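Local coordinates for rifin (Plasmodium falciparum, PDB 7JZI), which probably serves as a variant surface antigen of the malaria parasite, displayed on infected red cells and helping it engage host immune receptors, at residues K25-I28 with E29-A33; H79-C82 with V83-E86. All blocks are in the same frame, centred on the assembly; numbering follows the deposited sequence.

Contact 1. Residues K25-I28 with E29-A33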
ATOM      1  N   LYS B  25     -18.255  -5.940 -15.417  1.00146.53           N
ATOM      2  CA  LYS B  25     -17.103  -5.921 -16.330  1.00142.56           C
ATOM      3  C   LYS B  25     -16.244  -4.655 -16.194  1.00142.23           C
ATOM      4  O   LYS B  25     -15.003  -4.741 -16.118  1.00141.28           O
ATOM      5  CB  LYS B  25     -17.567  -6.112 -17.777  1.00139.06           C
ATOM      6  CG  LYS B  25     -18.736  -7.064 -17.913  1.00146.31           C
ATOM      7  CD  LYS B  25     -18.743  -7.688 -19.292  1.00132.84           C
ATOM      8  CE  LYS B  25     -19.971  -8.524 -19.501  1.00132.54           C
ATOM      9  NZ  LYS B  25     -21.099  -7.741 -19.990  1.00143.97           N
ATOM     10  N   ILE B  26     -16.867  -3.472 -16.208  1.00146.62           N
ATOM     11  CA  ILE B  26     -16.094  -2.244 -16.036  1.00151.31           C
ATOM     12  C   ILE B  26     -15.288  -2.285 -14.732  1.00145.98           C
ATOM     13  O   ILE B  26     -14.137  -1.824 -14.673  1.00149.25           O
ATOM     14  CB  ILE B  26     -17.012  -1.006 -16.170  1.00149.24           C
ATOM     15  CG1 ILE B  26     -18.150  -0.968 -15.143  1.00140.31           C
ATOM     16  CG2 ILE B  26     -17.572  -0.831 -17.602  1.00154.48           C
ATOM     17  CD1 ILE B  26     -19.137   0.239 -15.449  1.00141.98           C
ATOM     18  N   VAL B  27     -15.854  -2.844 -13.663  1.00140.70           N
ATOM     19  CA  VAL B  27     -15.063  -2.839 -12.438  1.00137.16           C
ATOM     20  C   VAL B  27     -14.007  -3.944 -12.433  1.00128.65           C
ATOM     21  O   VAL B  27     -12.989  -3.812 -11.746  1.00135.46           O
ATOM     22  CB  VAL B  27     -15.952  -2.920 -11.179  1.00140.33           C
ATOM     23  CG1 VAL B  27     -17.012  -1.804 -11.154  1.00145.49           C
ATOM     24  CG2 VAL B  27     -16.612  -4.275 -11.021  1.00145.71           C
ATOM     25  N   ILE B  28     -14.167  -5.016 -13.218  1.00130.41           N
ATOM     26  CA  ILE B  28     -13.012  -5.912 -13.360  1.00126.71           C
ATOM     27  C   ILE B  28     -11.877  -5.200 -14.086  1.00133.46           C
ATOM     28  O   ILE B  28     -10.695  -5.422 -13.782  1.00128.58           O
ATOM     29  CB  ILE B  28     -13.364  -7.292 -13.970  1.00126.58           C
ATOM     30  CG1 ILE B  28     -13.911  -7.312 -15.408  1.00133.94           C
ATOM     31  CG2 ILE B  28     -14.275  -8.088 -13.047  1.00134.13           C
ATOM     32  CD1 ILE B  28     -12.850  -7.345 -16.514  1.00145.01           C
ATOM     33  N   GLU B  29     -12.211  -4.340 -15.053  1.00145.85           N
ATOM     34  CA  GLU B  29     -11.199  -3.452 -15.621  1.00137.73           C
ATOM     35  C   GLU B  29     -10.539  -2.648 -14.509  1.00133.70           C
ATOM     36  O   GLU B  29      -9.311  -2.488 -14.482  1.00133.49           O
ATOM     37  CB  GLU B  29     -11.819  -2.515 -16.663  1.00139.05           C
ATOM     38  CG  GLU B  29     -12.800  -3.157 -17.638  1.00157.47           C
ATOM     39  CD  GLU B  29     -12.120  -3.731 -18.867  1.00160.20           C
ATOM     40  OE1 GLU B  29     -11.984  -4.970 -18.950  1.00155.36           O
ATOM     41  OE2 GLU B  29     -11.717  -2.941 -19.747  1.00150.77           O
ATOM     42  N   GLY B  30     -11.352  -2.156 -13.572  1.00128.89           N
ATOM     43  CA  GLY B  30     -10.813  -1.392 -12.453  1.00130.20           C
ATOM     44  C   GLY B  30      -9.850  -2.192 -11.585  1.00124.26           C
ATOM     45  O   GLY B  30      -8.804  -1.682 -11.165  1.00117.50           O
ATOM     46  N   LEU B  31     -10.178  -3.463 -11.323  1.00127.58           N
ATOM     47  CA  LEU B  31      -9.341  -4.266 -10.428  1.00119.50           C
ATOM     48  C   LEU B  31      -8.055  -4.712 -11.100  1.00125.35           C
ATOM     49  O   LEU B  31      -7.006  -4.789 -10.450  1.00123.29           O
ATOM     50  CB  LEU B  31     -10.060  -5.527  -9.937  1.00113.50           C
ATOM     51  CG  LEU B  31     -11.264  -5.671  -9.000  1.00119.29           C
ATOM     52  CD1 LEU B  31     -11.147  -4.591  -7.946  1.00130.19           C
ATOM     53  CD2 LEU B  31     -12.640  -5.710  -9.638  1.00134.79           C
ATOM     54  N   LYS B  32      -8.107  -5.014 -12.390  1.00128.27           N
ATOM     55  CA  LYS B  32      -6.869  -5.362 -13.074  1.00127.21           C
ATOM     56  C   LYS B  32      -6.036  -4.143 -13.457  1.00117.57           C
ATOM     57  O   LYS B  32      -4.864  -4.302 -13.817  1.00107.63           O
ATOM     58  CB  LYS B  32      -7.182  -6.251 -14.283  1.00120.41           C
ATOM     59  CG  LYS B  32      -8.002  -5.624 -15.383  1.00136.17           C
ATOM     60  CD  LYS B  32      -8.681  -6.735 -16.184  1.00144.40           C
ATOM     61  CE  LYS B  32      -9.545  -6.189 -17.307  1.00148.07           C
ATOM     62  NZ  LYS B  32     -10.018  -7.279 -18.213  1.00138.20           N
ATOM     63  N   ALA B  33      -6.604  -2.937 -13.375  1.00117.64           N
ATOM     64  CA  ALA B  33      -5.782  -1.731 -13.405  1.00108.11           C
ATOM     65  C   ALA B  33      -4.928  -1.561 -12.147  1.00118.79           C
ATOM     66  O   ALA B  33      -3.807  -1.051 -12.234  1.00120.19           O
ATOM     67  CB  ALA B  33      -6.669  -0.506 -13.602  1.00108.94           C
TER

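Contact 2. Residues H79-C82 with V83-E86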
ATOM      1  N   HIS B  79       7.483  -7.814  -6.050  1.00 90.74           N
ATOM      2  CA  HIS B  79       6.141  -8.228  -6.417  1.00 84.15           C
ATOM      3  C   HIS B  79       5.498  -7.170  -7.303  1.00 97.59           C
ATOM      4  O   HIS B  79       5.607  -5.971  -7.022  1.00 92.37           O
ATOM      5  CB  HIS B  79       5.311  -8.443  -5.142  1.00 83.67           C
ATOM      6  CG  HIS B  79       3.918  -8.942  -5.379  1.00 97.20           C
ATOM      7  ND1 HIS B  79       2.976  -8.229  -6.088  1.00 98.52           N
ATOM      8  CD2 HIS B  79       3.297 -10.067  -4.955  1.00 89.06           C
ATOM      9  CE1 HIS B  79       1.841  -8.904  -6.108  1.00 92.48           C
ATOM     10  NE2 HIS B  79       2.008 -10.022  -5.426  1.00 93.04           N
ATOM     11  N   PRO B  80       4.812  -7.588  -8.372  1.00108.34           N
ATOM     12  CA  PRO B  80       4.351  -6.616  -9.380  1.00 95.32           C
ATOM     13  C   PRO B  80       3.435  -5.526  -8.848  1.00 93.63           C
ATOM     14  O   PRO B  80       3.469  -4.404  -9.370  1.00104.30           O
ATOM     15  CB  PRO B  80       3.607  -7.486 -10.404  1.00 95.77           C
ATOM     16  CG  PRO B  80       3.920  -8.902 -10.082  1.00 94.36           C
ATOM     17  CD  PRO B  80       4.764  -8.978  -8.855  1.00 97.16           C
ATOM     18  N   ILE B  81       2.597  -5.820  -7.850  1.00 88.44           N
ATOM     19  CA  ILE B  81       1.554  -4.849  -7.376  1.00 95.45           C
ATOM     20  C   ILE B  81       2.156  -3.582  -6.795  1.00 81.54           C
ATOM     21  O   ILE B  81       1.495  -2.542  -6.826  1.00 71.89           O
ATOM     22  CB  ILE B  81       0.540  -5.467  -6.395  1.00 92.27           C
ATOM     23  CG1 ILE B  81      -0.789  -4.707  -6.416  1.00 81.88           C
ATOM     24  CG2 ILE B  81       1.106  -5.571  -4.991  1.00 93.63           C
ATOM     25  CD1 ILE B  81      -1.771  -5.155  -5.369  1.00 88.36           C
ATOM     26  N   CYS B  82       3.371  -3.669  -6.294  1.00 76.49           N
ATOM     27  CA  CYS B  82       3.921  -2.523  -5.548  1.00 87.02           C
ATOM     28  C   CYS B  82       3.944  -1.246  -6.396  1.00 95.60           C
ATOM     29  O   CYS B  82       3.725  -0.179  -5.819  1.00 91.13           O
ATOM     30  CB  CYS B  82       5.253  -2.927  -4.941  1.00 88.15           C
ATOM     31  SG  CYS B  82       5.118  -4.361  -3.843  1.00 91.79           S
ATOM     32  N   VAL B  83       4.157  -1.336  -7.706  1.00 92.40           N
ATOM     33  CA  VAL B  83       4.292  -0.114  -8.551  1.00 83.64           C
ATOM     34  C   VAL B  83       3.003   0.705  -8.510  1.00 87.09           C
ATOM     35  O   VAL B  83       3.088   1.930  -8.635  1.00 84.05           O
ATOM     36  CB  VAL B  83       4.703  -0.466  -9.990  1.00 87.22           C
ATOM     37  CG1 VAL B  83       3.616  -1.227 -10.728  1.00 93.61           C
ATOM     38  CG2 VAL B  83       5.137   0.758 -10.780  1.00 76.62           C
ATOM     39  N   VAL B  84       1.857   0.069  -8.303  1.00 86.20           N
ATOM     40  CA  VAL B  84       0.559   0.802  -8.374  1.00 97.00           C
ATOM     41  C   VAL B  84       0.485   1.868  -7.280  1.00 95.72           C
ATOM     42  O   VAL B  84      -0.327   2.791  -7.413  1.00 95.96           O
ATOM     43  CB  VAL B  84      -0.646  -0.152  -8.338  1.00 94.27           C
ATOM     44  CG1 VAL B  84      -1.107  -0.445  -6.921  1.00105.37           C
ATOM     45  CG2 VAL B  84      -1.799   0.378  -9.170  1.00112.59           C
ATOM     46  N   ARG B  85       1.307   1.756  -6.243  1.00101.00           N
ATOM     47  CA  ARG B  85       1.221   2.708  -5.114  1.00 82.89           C
ATOM     48  C   ARG B  85       1.453   4.124  -5.635  1.00 93.88           C
ATOM     49  O   ARG B  85       0.794   5.043  -5.139  1.00 88.34           O
ATOM     50  CB  ARG B  85       2.258   2.348  -4.053  1.00 83.81           C
ATOM     51  CG  ARG B  85       1.743   1.447  -2.943  1.00 91.75           C
ATOM     52  CD  ARG B  85       2.873   1.076  -2.005  1.00 71.73           C
ATOM     53  NE  ARG B  85       2.383   0.513  -0.759  1.00 81.86           N
ATOM     54  CZ  ARG B  85       3.155  -0.019   0.176  1.00 91.91           C
ATOM     55  NH1 ARG B  85       2.619  -0.501   1.281  1.00 69.42           N
ATOM     56  NH2 ARG B  85       4.461  -0.066   0.005  1.00110.72           N
ATOM     57  N   GLU B  86       2.350   4.300  -6.601  1.00 99.27           N
ATOM     58  CA  GLU B  86       2.682   5.669  -7.067  1.00 96.99           C
ATOM     59  C   GLU B  86       1.417   6.320  -7.612  1.00100.56           C
ATOM     60  O   GLU B  86       1.207   7.511  -7.353  1.00 99.99           O
ATOM     61  CB  GLU B  86       3.727   5.614  -8.174  1.00102.77           C
ATOM     62  CG  GLU B  86       5.086   5.132  -7.708  1.00123.35           C
ATOM     63  CD  GLU B  86       6.092   4.947  -8.831  1.00142.61           C
ATOM     64  OE1 GLU B  86       5.662   4.827  -9.993  1.00147.34           O
ATOM     65  OE2 GLU B  86       7.303   4.931  -8.540  1.00155.47           O
TER

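Contact 1. Residues K25-I28 with E29-A33
Ile28 and Lys32, one helical turn apart on helix 8-33, meet side chain to side chain and backbone to backbone. Lys32 N donates to Ile28 O at 3.0 Å in a nearly straight bond (N-H...O 167°). Alongside that bond, the methylenes of Lys32 run obliquely across the end of Ile28, with Lys32 CE 3.6 Å from Ile28 CD1, although the fine placing of the isoleucine end is uncertain. Lys32 CG stands between its own N and carbonyl carbon (chi1 64°), and the extended chain beyond it carries NZ back along the helix toward Glu29. There Lys32 NZ makes a weak, salt-bridging hydrogen bond to Glu29 OE1 (3.1 Å), the glutamate chain being bent at chi2 (-88°). Charge and hydrocarbon therefore share this surface, where long, flexible residues suit contact with water.

The side facing helix 101-127 is apolar and largely buried. Val27 and Leu31 are both buried there and their side chains pack, though the exact place of the Leu31 methyl CD2 is doubtful. Val27 also lies on Ala116 and Leu31 on Leu109, while Ile26 flanks them against Lys115 and Ser119. Gly30, with no side chain, gives its N to Ile26 O (3.0 Å), a regular helical bond.

Residues 29 to 32 each donate to the residue four back, with Lys25 O and Val27 O less surely placed, so helical bonding runs through this amphipathic segment. Branched aliphatics bind it to its helical partner, while the Glu29-Lys32 pair, weak and solvent-facing, probably adds only modest stability to the outer turn.

Contact 2. Residues H79-C82 with V83-E86
Val84 N donates to Ile81 O at 3.0 Å and Arg85 N to Cys82 O at 3.1 Å, two backbone bonds that each span three residues and so wind a tight, 3-10-like turn. One step earlier, the His79 ring turns back on the chain: His79 ND1 accepts Ile81 N (3.0 Å), which lies almost in the ring plane. Accepting there, ND1 would itself be without a proton.

Farther out, Val84 CG1 comes within 4.3 Å of Ile81 CG1, two branched aliphatics suited to a buried side. Val83, partly exposed, lays CG1 3.5 Å from Pro80 O, a position its first torsion (67°) allows by setting CG1 between N and the carbonyl carbon. The extended Arg85 chain begins alongside Cys82 O and ends at the chain of another protein, where Arg85 NH2 hydrogen-bonds to its backbone and the guanidinium makes a cation-pi contact with one of its aromatic side chains.

The turn leads into helix 84-88. Ile81 and Arg85 press on helix 56-70 through Met67, and the Cys82-Cys71 disulfide fastens the turn to the chain just beyond that helix.

Overall arrangement
Both contacts are local and lie in this helical fragment of a longer, membrane-anchored rifin, probably part of the region displayed outside the membrane. Contact 1 is a regular turn of helix 8-33, partly buried about 6 Å from the chain centre (centre to centre), its apolar side against helix 101-127. Contact 2, about 15 Å from that centre, is the more buried, closed in by helix 56-70 and the other protein's chain, and tied by the Cys71-Cys82 disulfide. Regular helical bonds and a surface ion pair mark residues 25-33; shorter-span bonds and a histidine acceptor mark residues 79-86. They meet where the end of helix 8-33 touches helix 84-88, Ala33 O lying 3.9 Å from Val84 CG2.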